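Local coordinates for protein Ac-ASP-7 (Ancylostoma caninum, PDB 3S6S) that is of unknown biochemical function but, as a secreted hookworm protein of the SCP/TAPS (pathogenesis-related) family, probably takes part in host-parasite interactions, at residues A21-I33 against M106-C119. Sequence-based numbering, arbitrary orientation.
Sequences AIDTFHNGLRQRI and MRQVVYPKATRFGC
F117 slides the CE2 corner of its ring over one face of the H26 imidazole, 3.5 Å above the plane and over its centre; the two rings meet obliquely, their planes 43° apart. The imidazole is held at both nitrogens: ND1 donates to I22 O, one turn back in its own helix, at 2.8 Å, with the carbonyl oxygen in the ring plane, while NE2 bonds to the hydroxyl of Y140 on strand 133-140. V109 crosses H26 at about a right angle and lays CG1 3.6 Å from H26 CD2. D23 OD2 lies at the F117 ring edge, 3.8 Å from CE1. I22 has CG2 anti to its backbone N, which brings this methyl 3.6 Å from SG of C119, the cysteine disulfide-bonded to C138. Beyond V109, M106 bends at chi2 and chi3 to set SD at the edge of the F25 ring, a Met-aromatic contact. R30 runs out extended from CG to NE into the turn that follows helix 103-110. Side-on, NE (2.9 Å) and NH2 (3.3 Å) both donate to V109 O, NE along the straighter bond at 156°; NH2 also points to Y111 O, modelled too close for the details of that bond to be trusted, and NH1 donates to Y48 O. Helix 16-34 thus joins helix 103-110, the Y111-A114 beta turn and strand 116-123 in the interior of the SCP/TAPS alpha-beta-alpha sandwich. The buried guanidinium is met by backbone carbonyls, whose negative ends probably stabilise its positive charge and hold the chain's exit from helix 103-110 against helix 16-34.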
ATOM      1  N   ALA A  21      -1.654   9.271  -6.105  1.00 27.65           N
ATOM      2  CA  ALA A  21      -0.497   8.751  -6.814  1.00 31.75           C
ATOM      3  C   ALA A  21       0.051   7.512  -6.091  1.00 25.71           C
ATOM      4  O   ALA A  21       0.383   6.504  -6.719  1.00 26.11           O
ATOM      5  CB  ALA A  21       0.583   9.839  -6.938  1.00 27.76           C
ATOM      6  N   ILE A  22       0.117   7.592  -4.772  1.00 22.78           N
ATOM      7  CA  ILE A  22       0.647   6.490  -3.959  1.00 29.35           C
ATOM      8  C   ILE A  22      -0.314   5.295  -3.906  1.00 26.32           C
ATOM      9  O   ILE A  22       0.087   4.124  -4.032  1.00 23.33           O
ATOM     10  CB  ILE A  22       0.990   6.985  -2.540  1.00 25.23           C
ATOM     11  CG1 ILE A  22       2.062   8.076  -2.635  1.00 23.47           C
ATOM     12  CG2 ILE A  22       1.424   5.814  -1.642  1.00 22.71           C
ATOM     13  CD1 ILE A  22       2.354   8.802  -1.320  1.00 27.41           C
ATOM     14  N   ASP A  23      -1.594   5.615  -3.752  1.00 29.47           N
ATOM     15  CA  ASP A  23      -2.641   4.612  -3.742  1.00 26.01           C
ATOM     16  C   ASP A  23      -2.749   3.904  -5.086  1.00 23.86           C
ATOM     17  O   ASP A  23      -2.932   2.687  -5.138  1.00 23.51           O
ATOM     18  CB  ASP A  23      -3.971   5.247  -3.366  1.00 26.64           C
ATOM     19  CG  ASP A  23      -5.115   4.282  -3.481  1.00 27.86           C
ATOM     20  OD1 ASP A  23      -5.730   4.208  -4.571  1.00 27.44           O
ATOM     21  OD2 ASP A  23      -5.381   3.584  -2.485  1.00 28.62           O
ATOM     22  N   THR A  24      -2.614   4.659  -6.171  1.00 23.39           N
ATOM     23  CA  THR A  24      -2.698   4.059  -7.500  1.00 26.04           C
ATOM     24  C   THR A  24      -1.482   3.184  -7.792  1.00 26.39           C
ATOM     25  O   THR A  24      -1.605   2.089  -8.352  1.00 25.11           O
ATOM     26  CB  THR A  24      -2.876   5.119  -8.610  1.00 30.01           C
ATOM     27  OG1 THR A  24      -4.154   5.767  -8.458  1.00 33.13           O
ATOM     28  CG2 THR A  24      -2.825   4.460  -9.968  1.00 20.81           C
ATOM     29  N   PHE A  25      -0.310   3.655  -7.380  1.00 24.61           N
ATOM     30  CA  PHE A  25       0.896   2.858  -7.493  1.00 23.75           C
ATOM     31  C   PHE A  25       0.741   1.530  -6.759  1.00 27.11           C
ATOM     32  O   PHE A  25       1.050   0.471  -7.292  1.00 29.32           O
ATOM     33  CB  PHE A  25       2.095   3.618  -6.932  1.00 27.43           C
ATOM     34  CG  PHE A  25       3.340   2.786  -6.826  1.00 27.25           C
ATOM     35  CD1 PHE A  25       3.571   2.000  -5.702  1.00 26.34           C
ATOM     36  CD2 PHE A  25       4.290   2.801  -7.846  1.00 25.81           C
ATOM     37  CE1 PHE A  25       4.721   1.233  -5.595  1.00 29.14           C
ATOM     38  CE2 PHE A  25       5.436   2.032  -7.764  1.00 28.91           C
ATOM     39  CZ  PHE A  25       5.661   1.250  -6.627  1.00 32.21           C
ATOM     40  N   HIS A  26       0.269   1.586  -5.520  1.00 29.34           N
ATOM     41  CA  HIS A  26       0.050   0.358  -4.758  1.00 25.27           C
ATOM     42  C   HIS A  26      -0.984  -0.552  -5.393  1.00 25.05           C
ATOM     43  O   HIS A  26      -0.694  -1.708  -5.698  1.00 24.17           O
ATOM     44  CB  HIS A  26      -0.383   0.674  -3.323  1.00 23.40           C
ATOM     45  CG  HIS A  26       0.758   1.001  -2.414  1.00 28.77           C
ATOM     46  ND1 HIS A  26       1.375   2.233  -2.409  1.00 28.47           N
ATOM     47  CD2 HIS A  26       1.398   0.254  -1.484  1.00 25.37           C
ATOM     48  CE1 HIS A  26       2.331   2.237  -1.497  1.00 27.91           C
ATOM     49  NE2 HIS A  26       2.373   1.044  -0.930  1.00 24.03           N
ATOM     50  N   ASN A  27      -2.202  -0.047  -5.583  1.00 23.63           N
ATOM     51  CA  ASN A  27      -3.281  -0.947  -5.992  1.00 24.71           C
ATOM     52  C   ASN A  27      -3.233  -1.335  -7.459  1.00 26.43           C
ATOM     53  O   ASN A  27      -3.625  -2.455  -7.834  1.00 25.44           O
ATOM     54  CB  ASN A  27      -4.651  -0.427  -5.549  1.00 24.98           C
ATOM     55  CG  ASN A  27      -4.879  -0.633  -4.056  1.00 27.80           C
ATOM     56  OD1 ASN A  27      -4.739  -1.759  -3.541  1.00 25.23           O
ATOM     57  ND2 ASN A  27      -5.176   0.455  -3.345  1.00 25.70           N
ATOM     58  N   GLY A  28      -2.714  -0.426  -8.279  1.00 26.20           N
ATOM     59  CA  GLY A  28      -2.408  -0.753  -9.661  1.00 26.02           C
ATOM     60  C   GLY A  28      -1.483  -1.955  -9.775  1.00 31.21           C
ATOM     61  O   GLY A  28      -1.729  -2.870 -10.564  1.00 35.18           O
ATOM     62  N   LEU A  29      -0.415  -1.971  -8.978  1.00 29.14           N
ATOM     63  CA  LEU A  29       0.525  -3.071  -9.061  1.00 28.55           C
ATOM     64  C   LEU A  29      -0.183  -4.324  -8.591  1.00 31.74           C
ATOM     65  O   LEU A  29      -0.127  -5.369  -9.230  1.00 33.87           O
ATOM     66  CB  LEU A  29       1.743  -2.807  -8.192  1.00 32.69           C
ATOM     67  CG  LEU A  29       3.101  -3.301  -8.699  1.00 35.99           C
ATOM     68  CD1 LEU A  29       4.012  -3.525  -7.523  1.00 29.25           C
ATOM     69  CD2 LEU A  29       2.984  -4.569  -9.532  1.00 36.59           C
ATOM     70  N   ARG A  30      -0.868  -4.202  -7.465  1.00 28.58           N
ATOM     71  CA  ARG A  30      -1.528  -5.345  -6.867  1.00 31.30           C
ATOM     72  C   ARG A  30      -2.514  -5.990  -7.800  1.00 31.79           C
ATOM     73  O   ARG A  30      -2.619  -7.216  -7.842  1.00 30.18           O
ATOM     74  CB  ARG A  30      -2.260  -4.932  -5.603  1.00 29.95           C
ATOM     75  CG  ARG A  30      -1.336  -4.696  -4.453  1.00 27.36           C
ATOM     76  CD  ARG A  30      -2.143  -4.458  -3.208  1.00 31.10           C
ATOM     77  NE  ARG A  30      -1.277  -4.749  -2.096  1.00 37.67           N
ATOM     78  CZ  ARG A  30      -1.518  -5.649  -1.166  1.00 32.41           C
ATOM     79  NH1 ARG A  30      -2.651  -6.336  -1.154  1.00 30.49           N
ATOM     80  NH2 ARG A  30      -0.614  -5.824  -0.226  1.00 36.81           N
ATOM     81  N   GLN A  31      -3.266  -5.153  -8.508  1.00 30.94           N
ATOM     82  CA  GLN A  31      -4.244  -5.632  -9.468  1.00 35.10           C
ATOM     83  C   GLN A  31      -3.557  -6.447 -10.571  1.00 36.24           C
ATOM     84  O   GLN A  31      -4.013  -7.528 -10.926  1.00 38.39           O
ATOM     85  CB  GLN A  31      -5.042  -4.467 -10.063  1.00 29.59           C
ATOM     86  CG  GLN A  31      -6.009  -4.923 -11.119  1.00 38.35           C
ATOM     87  CD  GLN A  31      -6.936  -3.827 -11.591  1.00 38.35           C
ATOM     88  OE1 GLN A  31      -8.151  -3.920 -11.422  1.00 37.79           O
ATOM     89  NE2 GLN A  31      -6.372  -2.790 -12.194  1.00 30.04           N
ATOM     90  N   ARG A  32      -2.443  -5.936 -11.089  1.00 36.48           N
ATOM     91  CA  ARG A  32      -1.699  -6.641 -12.129  1.00 38.96           C
ATOM     92  C   ARG A  32      -1.098  -7.942 -11.613  1.00 36.77           C
ATOM     93  O   ARG A  32      -1.066  -8.950 -12.321  1.00 38.48           O
ATOM     94  CB  ARG A  32      -0.616  -5.742 -12.721  1.00 39.83           C
ATOM     95  CG  ARG A  32      -1.170  -4.589 -13.541  1.00 45.29           C
ATOM     96  CD  ARG A  32      -0.226  -3.389 -13.511  1.00 49.32           C
ATOM     97  NE  ARG A  32       1.170  -3.789 -13.669  1.00 46.83           N
ATOM     98  CZ  ARG A  32       2.206  -3.054 -13.274  1.00 53.43           C
ATOM     99  NH1 ARG A  32       2.003  -1.876 -12.680  1.00 48.40           N
ATOM    100  NH2 ARG A  32       3.445  -3.502 -13.456  1.00 56.33           N
ATOM    101  N   ILE A  33      -0.636  -7.935 -10.372  1.00 37.72           N
ATOM    102  CA  ILE A  33      -0.107  -9.164  -9.793  1.00 34.72           C
ATOM    103  C   ILE A  33      -1.204 -10.207  -9.635  1.00 38.72           C
ATOM    104  O   ILE A  33      -0.997 -11.382  -9.947  1.00 41.71           O
ATOM    105  CB  ILE A  33       0.577  -8.919  -8.462  1.00 34.87           C
ATOM    106  CG1 ILE A  33       1.728  -7.938  -8.656  1.00 36.37           C
ATOM    107  CG2 ILE A  33       1.082 -10.236  -7.871  1.00 37.21           C
ATOM    108  CD1 ILE A  33       2.666  -7.879  -7.493  1.00 30.73           C
ATOM    109  N   MET A 106       9.124  -3.614  -1.854  1.00 26.74           N
ATOM    110  CA  MET A 106       8.030  -4.121  -2.663  1.00 27.42           C
ATOM    111  C   MET A 106       7.362  -5.357  -2.057  1.00 29.87           C
ATOM    112  O   MET A 106       6.182  -5.586  -2.290  1.00 30.20           O
ATOM    113  CB  MET A 106       8.480  -4.375  -4.100  1.00 26.03           C
ATOM    114  CG  MET A 106       8.790  -3.095  -4.880  1.00 28.69           C
ATOM    115  SD  MET A 106       7.365  -1.991  -5.083  1.00 30.25           S
ATOM    116  CE  MET A 106       7.707  -0.798  -3.830  1.00 27.65           C
ATOM    117  N   ARG A 107       8.102  -6.143  -1.278  1.00 25.68           N
ATOM    118  CA  ARG A 107       7.488  -7.240  -0.535  1.00 27.97           C
ATOM    119  C   ARG A 107       6.295  -6.781   0.294  1.00 29.42           C
ATOM    120  O   ARG A 107       5.262  -7.451   0.323  1.00 27.02           O
ATOM    121  CB  ARG A 107       8.485  -7.904   0.403  1.00 29.51           C
ATOM    122  CG  ARG A 107       9.245  -9.041  -0.195  1.00 33.08           C
ATOM    123  CD  ARG A 107       9.893  -9.825   0.934  1.00 37.60           C
ATOM    124  NE  ARG A 107       9.158 -11.048   1.196  1.00 35.48           N
ATOM    125  CZ  ARG A 107       8.802 -11.465   2.397  1.00 40.58           C
ATOM    126  NH1 ARG A 107       9.136 -10.747   3.472  1.00 37.46           N
ATOM    127  NH2 ARG A 107       8.128 -12.608   2.516  1.00 34.78           N
ATOM    128  N   GLN A 108       6.443  -5.655   0.989  1.00 26.65           N
ATOM    129  CA  GLN A 108       5.331  -5.123   1.771  1.00 25.60           C
ATOM    130  C   GLN A 108       4.199  -4.609   0.872  1.00 25.28           C
ATOM    131  O   GLN A 108       3.028  -4.929   1.078  1.00 24.31           O
ATOM    132  CB  GLN A 108       5.813  -4.019   2.708  1.00 23.31           C
ATOM    133  CG  GLN A 108       4.688  -3.347   3.465  1.00 24.46           C
ATOM    134  CD  GLN A 108       4.038  -4.264   4.495  1.00 29.42           C
ATOM    135  OE1 GLN A 108       4.617  -4.539   5.561  1.00 27.80           O
ATOM    136  NE2 GLN A 108       2.825  -4.746   4.184  1.00 24.21           N
ATOM    137  N   VAL A 109       4.568  -3.819  -0.134  1.00 26.31           N
ATOM    138  CA  VAL A 109       3.626  -3.202  -1.061  1.00 24.98           C
ATOM    139  C   VAL A 109       2.672  -4.226  -1.662  1.00 26.77           C
ATOM    140  O   VAL A 109       1.493  -3.963  -1.911  1.00 26.27           O
ATOM    141  CB  VAL A 109       4.403  -2.541  -2.217  1.00 25.42           C
ATOM    142  CG1 VAL A 109       3.457  -2.101  -3.346  1.00 24.08           C
ATOM    143  CG2 VAL A 109       5.229  -1.374  -1.680  1.00 23.26           C
ATOM    144  N   VAL A 110       3.193  -5.422  -1.830  1.00 26.11           N
ATOM    145  CA  VAL A 110       2.624  -6.402  -2.733  1.00 28.78           C
ATOM    146  C   VAL A 110       2.030  -7.629  -1.997  1.00 29.58           C
ATOM    147  O   VAL A 110       1.403  -8.487  -2.615  1.00 32.05           O
ATOM    148  CB  VAL A 110       3.738  -6.748  -3.766  1.00 31.29           C
ATOM    149  CG1 VAL A 110       4.009  -8.235  -3.889  1.00 30.90           C
ATOM    150  CG2 VAL A 110       3.473  -6.044  -5.087  1.00 26.98           C
ATOM    151  N   TYR A 111       2.214  -7.663  -0.673  1.00 25.36           N
ATOM    152  CA  TYR A 111       1.748  -8.724   0.219  1.00 28.13           C
ATOM    153  C   TYR A 111       0.232  -8.874   0.163  1.00 31.67           C
ATOM    154  O   TYR A 111      -0.491  -7.991   0.616  1.00 28.88           O
ATOM    155  CB  TYR A 111       2.168  -8.382   1.657  1.00 26.14           C
ATOM    156  CG  TYR A 111       1.827  -9.410   2.711  1.00 26.50           C
ATOM    157  CD1 TYR A 111       1.520  -9.023   4.005  1.00 29.18           C
ATOM    158  CD2 TYR A 111       1.846 -10.773   2.424  1.00 29.25           C
ATOM    159  CE1 TYR A 111       1.218  -9.964   4.983  1.00 31.01           C
ATOM    160  CE2 TYR A 111       1.541 -11.713   3.384  1.00 25.61           C
ATOM    161  CZ  TYR A 111       1.227 -11.304   4.660  1.00 31.45           C
ATOM    162  OH  TYR A 111       0.936 -12.241   5.625  1.00 34.22           O
ATOM    163  N   PRO A 112      -0.258 -10.005  -0.377  1.00 33.91           N
ATOM    164  CA  PRO A 112      -1.697 -10.191  -0.647  1.00 28.58           C
ATOM    165  C   PRO A 112      -2.600 -10.136   0.585  1.00 28.18           C
ATOM    166  O   PRO A 112      -3.801  -9.962   0.421  1.00 31.74           O
ATOM    167  CB  PRO A 112      -1.757 -11.581  -1.289  1.00 30.75           C
ATOM    168  CG  PRO A 112      -0.384 -11.795  -1.856  1.00 32.51           C
ATOM    169  CD  PRO A 112       0.547 -11.130  -0.883  1.00 30.02           C
ATOM    170  N   LYS A 113      -2.042 -10.239   1.790  1.00 30.02           N
ATOM    171  CA  LYS A 113      -2.867 -10.288   2.999  1.00 30.22           C
ATOM    172  C   LYS A 113      -2.893  -8.983   3.794  1.00 30.67           C
ATOM    173  O   LYS A 113      -3.567  -8.888   4.824  1.00 27.70           O
ATOM    174  CB  LYS A 113      -2.461 -11.464   3.887  1.00 31.58           C
ATOM    175  CG  LYS A 113      -2.658 -12.799   3.194  1.00 34.75           C
ATOM    176  CD  LYS A 113      -2.238 -14.002   4.040  1.00 33.59           C
ATOM    177  CE  LYS A 113      -2.546 -15.300   3.273  1.00 29.43           C
ATOM    178  NZ  LYS A 113      -2.059 -16.500   3.991  1.00 36.90           N
ATOM    179  N   ALA A 114      -2.155  -7.982   3.328  1.00 28.41           N
ATOM    180  CA  ALA A 114      -2.368  -6.626   3.821  1.00 28.89           C
ATOM    181  C   ALA A 114      -3.706  -6.145   3.254  1.00 24.80           C
ATOM    182  O   ALA A 114      -4.057  -6.497   2.137  1.00 27.59           O
ATOM    183  CB  ALA A 114      -1.215  -5.700   3.397  1.00 24.10           C
ATOM    184  N   THR A 115      -4.455  -5.359   4.018  1.00 23.57           N
ATOM    185  CA  THR A 115      -5.782  -4.924   3.583  1.00 22.17           C
ATOM    186  C   THR A 115      -6.013  -3.427   3.713  1.00 27.21           C
ATOM    187  O   THR A 115      -7.020  -2.907   3.209  1.00 27.05           O
ATOM    188  CB  THR A 115      -6.909  -5.610   4.377  1.00 25.21           C
ATOM    189  OG1 THR A 115      -6.997  -5.039   5.684  1.00 22.23           O
ATOM    190  CG2 THR A 115      -6.694  -7.108   4.458  1.00 25.42           C
ATOM    191  N   ARG A 116      -5.111  -2.739   4.416  1.00 23.39           N
ATOM    192  CA  ARG A 116      -5.184  -1.292   4.504  1.00 26.06           C
ATOM    193  C   ARG A 116      -3.838  -0.662   4.819  1.00 26.42           C
ATOM    194  O   ARG A 116      -2.941  -1.322   5.362  1.00 27.34           O
ATOM    195  CB  ARG A 116      -6.276  -0.819   5.480  1.00 28.70           C
ATOM    196  CG  ARG A 116      -6.236  -1.425   6.849  1.00 30.15           C
ATOM    197  CD  ARG A 116      -7.213  -0.702   7.775  1.00 31.31           C
ATOM    198  NE  ARG A 116      -8.535  -1.318   7.799  1.00 36.08           N
ATOM    199  CZ  ARG A 116      -9.672  -0.642   7.988  1.00 40.36           C
ATOM    200  NH1 ARG A 116      -9.648   0.679   8.156  1.00 31.64           N
ATOM    201  NH2 ARG A 116     -10.836  -1.282   7.991  1.00 37.26           N
ATOM    202  N   PHE A 117      -3.706   0.609   4.437  1.00 20.88           N
ATOM    203  CA  PHE A 117      -2.487   1.365   4.629  1.00 22.25           C
ATOM    204  C   PHE A 117      -2.793   2.854   4.584  1.00 25.47           C
ATOM    205  O   PHE A 117      -3.863   3.259   4.151  1.00 28.03           O
ATOM    206  CB  PHE A 117      -1.449   1.018   3.549  1.00 22.30           C
ATOM    207  CG  PHE A 117      -1.681   1.705   2.212  1.00 25.04           C
ATOM    208  CD1 PHE A 117      -2.936   1.721   1.613  1.00 27.33           C
ATOM    209  CD2 PHE A 117      -0.632   2.326   1.547  1.00 26.21           C
ATOM    210  CE1 PHE A 117      -3.129   2.332   0.370  1.00 23.91           C
ATOM    211  CE2 PHE A 117      -0.822   2.947   0.313  1.00 21.91           C
ATOM    212  CZ  PHE A 117      -2.073   2.950  -0.274  1.00 24.33           C
ATOM    213  N   GLY A 118      -1.829   3.654   5.017  1.00 23.18           N
ATOM    214  CA  GLY A 118      -1.861   5.088   4.873  1.00 23.74           C
ATOM    215  C   GLY A 118      -0.433   5.615   4.821  1.00 26.16           C
ATOM    216  O   GLY A 118       0.493   4.965   5.319  1.00 22.73           O
ATOM    217  N   CYS A 119      -0.242   6.786   4.209  1.00 24.96           N
ATOM    218  CA  CYS A 119       1.101   7.342   4.074  1.00 27.86           C
ATOM    219  C   CYS A 119       1.143   8.809   4.459  1.00 28.69           C
ATOM    220  O   CYS A 119       0.135   9.508   4.431  1.00 27.93           O
ATOM    221  CB  CYS A 119       1.616   7.175   2.643  1.00 24.44           C
ATOM    222  SG  CYS A 119       1.310   5.540   1.946  1.00 27.86           S
TER